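Local coordinates for alpha-galacturonidase (Bacillus subtilis, PDB 3FEF), which hydrolyses alpha-galacturonides, probably alpha-1,4-di-galacturonate in nature, as a family 4 glycosidase that uses NAD+ and manganese, at residues 103-107 against 290-294; 110-114 against 418-422; 196-200 against 212-216. All coordinates share one frame; numbering follows the deposited sequence.

Interaction 1 of 3, residues 103-107 against 290-294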
loop_
_atom_site.group_PDB
_atom_site.type_symbol
_atom_site.label_atom_id
_atom_site.label_comp_id
_atom_site.label_asym_id
_atom_site.label_seq_id
_atom_site.Cartn_x
_atom_site.Cartn_y
_atom_site.Cartn_z
ATOM N N ILE A 103 -17.733 35.535 1.724
ATOM C CA ILE A 103 -17.219 34.492 0.849
ATOM C C ILE A 103 -17.837 34.574 -0.538
ATOM O O ILE A 103 -19.052 34.425 -0.683
ATOM C CB ILE A 103 -17.517 33.096 1.428
ATOM C CG1 ILE A 103 -16.789 32.924 2.769
ATOM C CG2 ILE A 103 -17.128 32.002 0.414
ATOM C CD1 ILE A 103 -17.205 31.703 3.537
ATOM N N TYR A 104 -16.997 34.825 -1.546
ATOM C CA TYR A 104 -17.433 34.814 -2.933
ATOM C C TYR A 104 -17.049 33.536 -3.647
ATOM O O TYR A 104 -16.021 32.920 -3.353
ATOM C CB TYR A 104 -16.889 36.033 -3.679
ATOM C CG TYR A 104 -17.538 37.279 -3.160
ATOM C CD1 TYR A 104 -18.547 37.903 -3.870
ATOM C CD2 TYR A 104 -17.199 37.785 -1.913
ATOM C CE1 TYR A 104 -19.172 39.023 -3.377
ATOM C CE2 TYR A 104 -17.818 38.909 -1.414
ATOM C CZ TYR A 104 -18.802 39.515 -2.154
ATOM O OH TYR A 104 -19.427 40.624 -1.676
ATOM N N GLN A 105 -17.900 33.146 -4.578
ATOM C CA GLN A 105 -17.717 31.945 -5.355
ATOM C C GLN A 105 -18.003 32.278 -6.809
ATOM O O GLN A 105 -18.954 32.994 -7.116
ATOM C CB GLN A 105 -18.687 30.863 -4.877
ATOM C CG GLN A 105 -18.425 30.373 -3.464
ATOM C CD GLN A 105 -19.476 29.380 -3.006
ATOM O OE1 GLN A 105 -19.250 28.168 -3.027
ATOM N NE2 GLN A 105 -20.639 29.888 -2.612
ATOM N N SER A 106 -17.192 31.753 -7.708
ATOM C CA SER A 106 -17.388 32.044 -9.114
ATOM C C SER A 106 -18.342 31.045 -9.760
ATOM O O SER A 106 -19.056 31.382 -10.693
ATOM C CB SER A 106 -16.042 32.056 -9.842
ATOM O OG SER A 106 -15.312 30.877 -9.555
ATOM N N VAL A 107 -18.362 29.811 -9.273
ATOM C CA VAL A 107 -19.224 28.812 -9.881
ATOM C C VAL A 107 -20.042 28.115 -8.819
ATOM O O VAL A 107 -21.247 27.959 -8.964
ATOM C CB VAL A 107 -18.413 27.750 -10.636
ATOM C CG1 VAL A 107 -19.338 26.851 -11.459
ATOM C CG2 VAL A 107 -17.365 28.403 -11.515
ATOM N N PHE A 290 -11.357 37.512 -15.241
ATOM C CA PHE A 290 -12.338 36.446 -15.453
ATOM C C PHE A 290 -13.597 36.887 -14.727
ATOM O O PHE A 290 -13.610 37.964 -14.157
ATOM C CB PHE A 290 -11.812 35.098 -14.927
ATOM C CG PHE A 290 -11.768 35.010 -13.422
ATOM C CD1 PHE A 290 -10.792 35.668 -12.708
ATOM C CD2 PHE A 290 -12.716 34.258 -12.724
ATOM C CE1 PHE A 290 -10.755 35.578 -11.320
ATOM C CE2 PHE A 290 -12.692 34.181 -11.338
ATOM C CZ PHE A 290 -11.714 34.849 -10.637
ATOM N N HIS A 291 -14.649 36.079 -14.739
ATOM C CA HIS A 291 -15.907 36.472 -14.109
ATOM C C HIS A 291 -16.408 35.458 -13.089
ATOM O O HIS A 291 -16.026 34.286 -13.105
ATOM C CB HIS A 291 -17.020 36.599 -15.153
ATOM C CG HIS A 291 -16.639 37.383 -16.366
ATOM N ND1 HIS A 291 -16.949 38.716 -16.511
ATOM C CD2 HIS A 291 -16.005 37.013 -17.508
ATOM C CE1 HIS A 291 -16.510 39.140 -17.687
ATOM N NE2 HIS A 291 -15.942 38.125 -18.315
ATOM N N LEU A 292 -17.308 35.913 -12.224
ATOM C CA LEU A 292 -18.090 35.006 -11.422
ATOM C C LEU A 292 -19.310 34.688 -12.268
ATOM O O LEU A 292 -19.617 35.417 -13.194
ATOM C CB LEU A 292 -18.510 35.680 -10.125
ATOM C CG LEU A 292 -17.447 36.434 -9.331
ATOM C CD1 LEU A 292 -18.098 37.044 -8.108
ATOM C CD2 LEU A 292 -16.277 35.520 -8.921
ATOM N N THR A 293 -19.987 33.592 -11.981
ATOM C CA THR A 293 -21.253 33.289 -12.632
ATOM C C THR A 293 -22.375 33.390 -11.608
ATOM O O THR A 293 -22.556 32.479 -10.799
ATOM C CB THR A 293 -21.264 31.866 -13.204
ATOM O OG1 THR A 293 -20.230 31.738 -14.181
ATOM C CG2 THR A 293 -22.621 31.543 -13.848
ATOM N N PRO A 294 -23.140 34.491 -11.648
ATOM C CA PRO A 294 -24.215 34.705 -10.681
ATOM C C PRO A 294 -25.388 33.819 -11.040
ATOM O O PRO A 294 -25.536 33.448 -12.207
ATOM C CB PRO A 294 -24.591 36.184 -10.890
ATOM C CG PRO A 294 -23.862 36.649 -12.176
ATOM C CD PRO A 294 -23.206 35.434 -12.784
HETATM O O HOH W 1 -20.930 33.968 -8.525
HETATM O O HOH W 2 -22.597 29.649 -10.867
#

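Interaction 2 of 3, residues 110-114 against 418-422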
loop_
_atom_site.group_PDB
_atom_site.type_symbol
_atom_site.label_atom_id
_atom_site.label_comp_id
_atom_site.label_asym_id
_atom_site.label_seq_id
_atom_site.Cartn_x
_atom_site.Cartn_y
_atom_site.Cartn_z
ATOM N N THR A 110 -18.633 22.807 -7.296
ATOM C CA THR A 110 -17.545 21.861 -7.190
ATOM C C THR A 110 -16.983 21.795 -5.773
ATOM O O THR A 110 -17.104 20.774 -5.126
ATOM C CB THR A 110 -16.457 22.172 -8.252
ATOM O OG1 THR A 110 -17.015 21.948 -9.557
ATOM C CG2 THR A 110 -15.226 21.277 -8.089
ATOM N N VAL A 111 -16.376 22.871 -5.290
ATOM C CA VAL A 111 -15.895 22.942 -3.904
ATOM C C VAL A 111 -16.438 24.208 -3.245
ATOM O O VAL A 111 -17.446 24.755 -3.688
ATOM C CB VAL A 111 -14.363 22.916 -3.791
ATOM C CG1 VAL A 111 -13.833 21.529 -4.148
ATOM C CG2 VAL A 111 -13.735 23.975 -4.671
ATOM N N GLY A 112 -15.783 24.675 -2.194
ATOM C CA GLY A 112 -16.298 25.830 -1.463
ATOM C C GLY A 112 -17.618 25.441 -0.802
ATOM O O GLY A 112 -18.047 24.271 -0.891
ATOM N N PRO A 113 -18.265 26.404 -0.115
ATOM C CA PRO A 113 -19.531 26.140 0.569
ATOM C C PRO A 113 -20.606 25.599 -0.376
ATOM O O PRO A 113 -21.272 24.621 -0.061
ATOM C CB PRO A 113 -19.936 27.511 1.139
ATOM C CG PRO A 113 -18.858 28.476 0.783
ATOM C CD PRO A 113 -17.688 27.706 0.239
ATOM N N GLY A 114 -20.775 26.213 -1.539
ATOM C CA GLY A 114 -21.774 25.736 -2.497
ATOM C C GLY A 114 -21.499 24.347 -3.029
ATOM O O GLY A 114 -22.425 23.542 -3.223
ATOM N N ASP A 418 -12.722 23.394 4.145
ATOM C CA ASP A 418 -12.657 23.950 2.782
ATOM C C ASP A 418 -11.898 25.269 2.732
ATOM O O ASP A 418 -12.182 26.175 3.488
ATOM C CB ASP A 418 -14.061 24.121 2.189
ATOM C CG ASP A 418 -14.032 24.629 0.749
ATOM O OD1 ASP A 418 -14.090 25.868 0.547
ATOM O OD2 ASP A 418 -13.924 23.797 -0.183
ATOM N N PRO A 419 -10.917 25.378 1.829
ATOM C CA PRO A 419 -10.103 26.591 1.709
ATOM C C PRO A 419 -10.919 27.892 1.619
ATOM O O PRO A 419 -10.423 28.942 2.009
ATOM C CB PRO A 419 -9.340 26.375 0.401
ATOM C CG PRO A 419 -9.239 24.875 0.284
ATOM C CD PRO A 419 -10.499 24.320 0.895
ATOM N N LEU A 420 -12.141 27.854 1.098
ATOM C CA LEU A 420 -12.863 29.125 0.952
ATOM C C LEU A 420 -13.567 29.556 2.230
ATOM O O LEU A 420 -14.028 30.685 2.329
ATOM C CB LEU A 420 -13.855 29.103 -0.209
ATOM C CG LEU A 420 -13.265 29.032 -1.615
ATOM C CD1 LEU A 420 -14.414 29.056 -2.607
ATOM C CD2 LEU A 420 -12.272 30.190 -1.860
ATOM N N VAL A 421 -13.636 28.662 3.212
ATOM C CA VAL A 421 -14.357 28.960 4.446
ATOM C C VAL A 421 -13.414 29.451 5.544
ATOM O O VAL A 421 -12.988 28.692 6.399
ATOM C CB VAL A 421 -15.200 27.759 4.892
ATOM C CG1 VAL A 421 -15.976 28.074 6.153
ATOM C CG2 VAL A 421 -16.149 27.342 3.751
ATOM N N GLN A 422 -13.096 30.739 5.497
ATOM C CA GLN A 422 -12.140 31.348 6.430
ATOM C C GLN A 422 -12.826 32.277 7.424
ATOM O O GLN A 422 -12.401 33.408 7.617
ATOM C CB GLN A 422 -11.080 32.145 5.660
ATOM C CG GLN A 422 -10.051 31.293 4.941
ATOM C CD GLN A 422 -8.698 31.984 4.880
ATOM O OE1 GLN A 422 -7.682 31.371 4.540
ATOM N NE2 GLN A 422 -8.681 33.276 5.217
#

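Interaction 3 of 3, residues 196-200 against 212-216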
loop_
_atom_site.group_PDB
_atom_site.type_symbol
_atom_site.label_atom_id
_atom_site.label_comp_id
_atom_site.label_asym_id
_atom_site.label_seq_id
_atom_site.Cartn_x
_atom_site.Cartn_y
_atom_site.Cartn_z
ATOM N N ASP A 196 -3.837 17.085 -31.123
ATOM C CA ASP A 196 -2.394 16.960 -31.334
ATOM C C ASP A 196 -1.547 17.554 -30.191
ATOM O O ASP A 196 -0.324 17.413 -30.176
ATOM C CB ASP A 196 -1.991 17.633 -32.638
ATOM C CG ASP A 196 -2.637 16.982 -33.848
ATOM O OD1 ASP A 196 -2.927 15.759 -33.776
ATOM O OD2 ASP A 196 -2.857 17.696 -34.859
ATOM N N ILE A 197 -2.184 18.255 -29.269
ATOM C CA ILE A 197 -1.479 18.729 -28.094
ATOM C C ILE A 197 -1.572 17.595 -27.101
ATOM O O ILE A 197 -2.599 17.414 -26.462
ATOM C CB ILE A 197 -2.115 19.995 -27.494
ATOM C CG1 ILE A 197 -2.311 21.045 -28.593
ATOM C CG2 ILE A 197 -1.211 20.560 -26.361
ATOM C CD1 ILE A 197 -0.971 21.531 -29.157
ATOM N N ARG A 198 -0.511 16.810 -27.019
ATOM C CA ARG A 198 -0.526 15.587 -26.240
ATOM C C ARG A 198 -0.070 15.950 -24.854
ATOM O O ARG A 198 1.085 16.361 -24.649
ATOM C CB ARG A 198 0.428 14.572 -26.859
ATOM C CG ARG A 198 0.104 14.281 -28.329
ATOM C CD ARG A 198 -1.113 13.373 -28.469
ATOM N NE ARG A 198 -1.598 13.319 -29.849
ATOM C CZ ARG A 198 -2.702 12.679 -30.238
ATOM N NH1 ARG A 198 -3.441 12.014 -29.354
ATOM N NH2 ARG A 198 -3.074 12.706 -31.512
ATOM N N VAL A 199 -0.976 15.831 -23.903
ATOM C CA VAL A 199 -0.669 16.310 -22.580
ATOM C C VAL A 199 -0.725 15.175 -21.569
ATOM O O VAL A 199 -1.523 14.235 -21.708
ATOM C CB VAL A 199 -1.623 17.483 -22.173
ATOM C CG1 VAL A 199 -1.419 18.692 -23.080
ATOM C CG2 VAL A 199 -3.083 17.042 -22.184
ATOM N N ASN A 200 0.129 15.250 -20.556
ATOM C CA ASN A 200 -0.009 14.383 -19.406
ATOM C C ASN A 200 -0.752 15.142 -18.327
ATOM O O ASN A 200 -0.183 15.999 -17.646
ATOM C CB ASN A 200 1.348 13.899 -18.885
ATOM C CG ASN A 200 1.203 12.912 -17.730
ATOM O OD1 ASN A 200 0.575 11.880 -17.878
ATOM N ND2 ASN A 200 1.768 13.237 -16.577
ATOM N N LYS A 212 3.427 17.411 -18.290
ATOM C CA LYS A 212 4.198 17.194 -19.508
ATOM C C LYS A 212 3.252 17.432 -20.666
ATOM O O LYS A 212 2.062 17.117 -20.578
ATOM C CB LYS A 212 4.724 15.757 -19.614
ATOM C CG LYS A 212 5.476 15.222 -18.413
ATOM C CD LYS A 212 5.434 13.686 -18.441
ATOM C CE LYS A 212 6.198 13.064 -17.280
ATOM N NZ LYS A 212 5.735 11.665 -16.979
ATOM N N ALA A 213 3.787 17.983 -21.747
ATOM C CA ALA A 213 2.998 18.340 -22.899
ATOM C C ALA A 213 3.886 18.477 -24.128
ATOM O O ALA A 213 5.036 18.931 -24.054
ATOM C CB ALA A 213 2.258 19.641 -22.631
ATOM N N SER A 214 3.361 18.068 -25.264
ATOM C CA SER A 214 4.129 18.149 -26.473
ATOM C C SER A 214 3.230 18.353 -27.669
ATOM O O SER A 214 2.029 17.975 -27.655
ATOM C CB SER A 214 4.952 16.881 -26.664
ATOM O OG SER A 214 4.110 15.743 -26.766
ATOM N N TYR A 215 3.812 18.965 -28.695
ATOM C CA TYR A 215 3.220 18.955 -30.027
ATOM C C TYR A 215 4.259 18.288 -30.929
ATOM O O TYR A 215 5.367 18.811 -31.100
ATOM C CB TYR A 215 2.886 20.372 -30.506
ATOM C CG TYR A 215 2.470 20.376 -31.957
ATOM C CD1 TYR A 215 1.321 19.706 -32.363
ATOM C CD2 TYR A 215 3.265 20.975 -32.932
ATOM C CE1 TYR A 215 0.954 19.657 -33.689
ATOM C CE2 TYR A 215 2.903 20.940 -34.276
ATOM C CZ TYR A 215 1.740 20.284 -34.637
ATOM O OH TYR A 215 1.356 20.228 -35.947
ATOM N N ARG A 216 3.953 17.098 -31.440
ATOM C CA ARG A 216 4.963 16.331 -32.167
ATOM C C ARG A 216 6.220 16.224 -31.324
ATOM O O ARG A 216 6.174 15.787 -30.181
ATOM C CB ARG A 216 5.333 17.034 -33.477
ATOM C CG ARG A 216 4.125 17.551 -34.209
ATOM C CD ARG A 216 3.660 16.585 -35.238
ATOM N NE ARG A 216 3.962 17.108 -36.567
ATOM C CZ ARG A 216 3.042 17.427 -37.474
ATOM N NH1 ARG A 216 1.749 17.247 -37.209
ATOM N NH2 ARG A 216 3.418 17.910 -38.656
HETATM O O HOH W 3 1.612 15.998 -31.072
#

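Interaction 1 of 3, residues 103-107 against 290-294
Thr293 O, at the far end of the residue whose amide pairs with Ser106, accepts hydrogen bonds from two waters that tie it to carbonyls of 103-107. One water lies 2.8 Å from Thr293 O and 2.9 Å from Val107 O. The other gives a short bond to Gln105 O, 2.6 Å, and only a weak one to Thr293 O. The residue between Gln105 and Val107 in sequence makes the direct link: Ser106 O accepts from Thr293 N at 2.7 Å. Its N-H...O angle is 155°, and the donor sits in the carbonyl plane on a lone pair. The pairing joins two irregular loops, one in the Rossmann-type region of this family 4 enzyme, the other in its C-terminal region just before helix 295-314. Beside it, Leu292 forks: with chi2 at 179° CD1 extends to Tyr104 CD1, met obliquely at 4.3 Å, while CD2 turns back onto Ser106 CB at 3.6 Å. Ser106 CB also approaches Phe290 CE2 at the ring edge, 4.2 Å off and near the ring plane, so it rests in the angle between the leucine methyl and the ring edge. The hydroxyls have partners beyond the loops. Ser106 OG bonds to Arg271 O, and Thr293 OG1 takes a bond from Arg271 NH1, while a bound sulfate lies about 5 Å from the Thr293 side chain.

Interaction 2 of 3, residues 110-114 against 418-422
Val111, which follows a Thr110 whose OG1 hydrogen-bonds to His206 ND1, brings its CB to 3.7 Å from Asp418 OD2, packing beside the carboxylate, while the side chain also rests on His392 and Gln396 of helix 383-405. His206 is a ligand of the bound magnesium, so the start of 110-114 reaches the metal site. At Gly112 the polar link forms: its N donates to Asp418 OD2 at 2.9 Å, bent to 140° at the hydrogen and arriving 42° out of the carboxylate plane. Asp418 OD1 lies 3.0 Å from Gly112 CA. Leu420 CD1 approaches Gly112 CA at 3.9 Å, and a beta carbon modelled here would clash with that methyl; together with the positive phi, this fits the absence of a side chain. Asp418 can face the glycine because its CG is anti to the backbone N (chi1 -177°), and its OD1 simultaneously accepts from Leu420 N at 2.8 Å. That is an Asx turn, set within a type I beta turn closed by Val421 N to Asp418 O, in the connection between helices 408-417 and 425-435. An alanine in place of Asp418 would leave Gly112 N and Leu420 N without this acceptor and would probably free the turn to shift against helix 112-136. The carboxylate, near that helix's N-terminal end, is likely to be stabilised as the anion. Pro113 then adds apolar packing, its CD 3.9 Å from Val421 CG2 and 4.1 Å from Leu420 CB, the proline and valine side chains running antiparallel alongside one another. Phe415 touches both of them.

Interaction 3 of 3, residues 196-200 against 212-216
Arg198 and Ser214 satisfy each other's backbones: Arg198 N reaches Ser214 O at 2.9 Å, nearly along the C=O axis, and Ser214 N returns to Arg198 O at 2.9 Å. Further along, Asn200 N meets Lys212 O at 2.7 Å in an almost straight bond, 176° at the hydrogen. These bonds hold two arms of an antiparallel beta hairpin, strands 197-202 and 207-215, whose short segments run at 168° to one another. At the opposite end, beyond the Arg198-Ser214 pair, a water donates to Asp196 O at 2.6 Å and accepts from Arg216 N at 2.6 Å. The outward carbonyls are also used, Ile197 O by Gln176 NE2 and Val199 O by Asn365 ND2. On one face Val199 CG1 packs against Ala213 CB at 3.8 Å. There too chi1 of Tyr215 (171°) carries its ring to Asp196, whose CB meets the edge in plane, 3.7 Å from Tyr215 CE1; Arg216 CG covers the ring centre. On the other face Arg198 NH1 bridges to Glu340 and Asn200 OD1 bonds to Gln374, both of the third subunit, where Arg372 and Arg370 pack on Lys212 and Ser214. Asn200 ND2 donates to Ser378 O and, within the hairpin, to Thr211 OG1. The chemistry thus implies a two-sided ribbon, apolar toward helices 171-187 and 220-231 and polar where the homotetramer assembles.

Overall arrangement
Interactions 1 and 2 are neighbours, their centres 12 Å apart, and share the chain from the loop after helix 88-96 into helix 112-136. Gln105 OE1 of the first probably accepts a hydrogen bond from Gly114 N of the second, and Ile103 packs on Leu420. Along the sequence their segments alternate, 103-107, 110-114, 290-294, 418-422, so one short stretch of the Rossmann-type region is fastened to two distant parts of the C-terminal region. Interaction 3 falls between 114 and 290 in the chain and lies apart, its centre 31 and 32 Å from the others, in the sheet containing strands 197-202 and 207-215. The first two therefore join the two family regions near the metal site, whereas the hairpin contact serves a subunit interface.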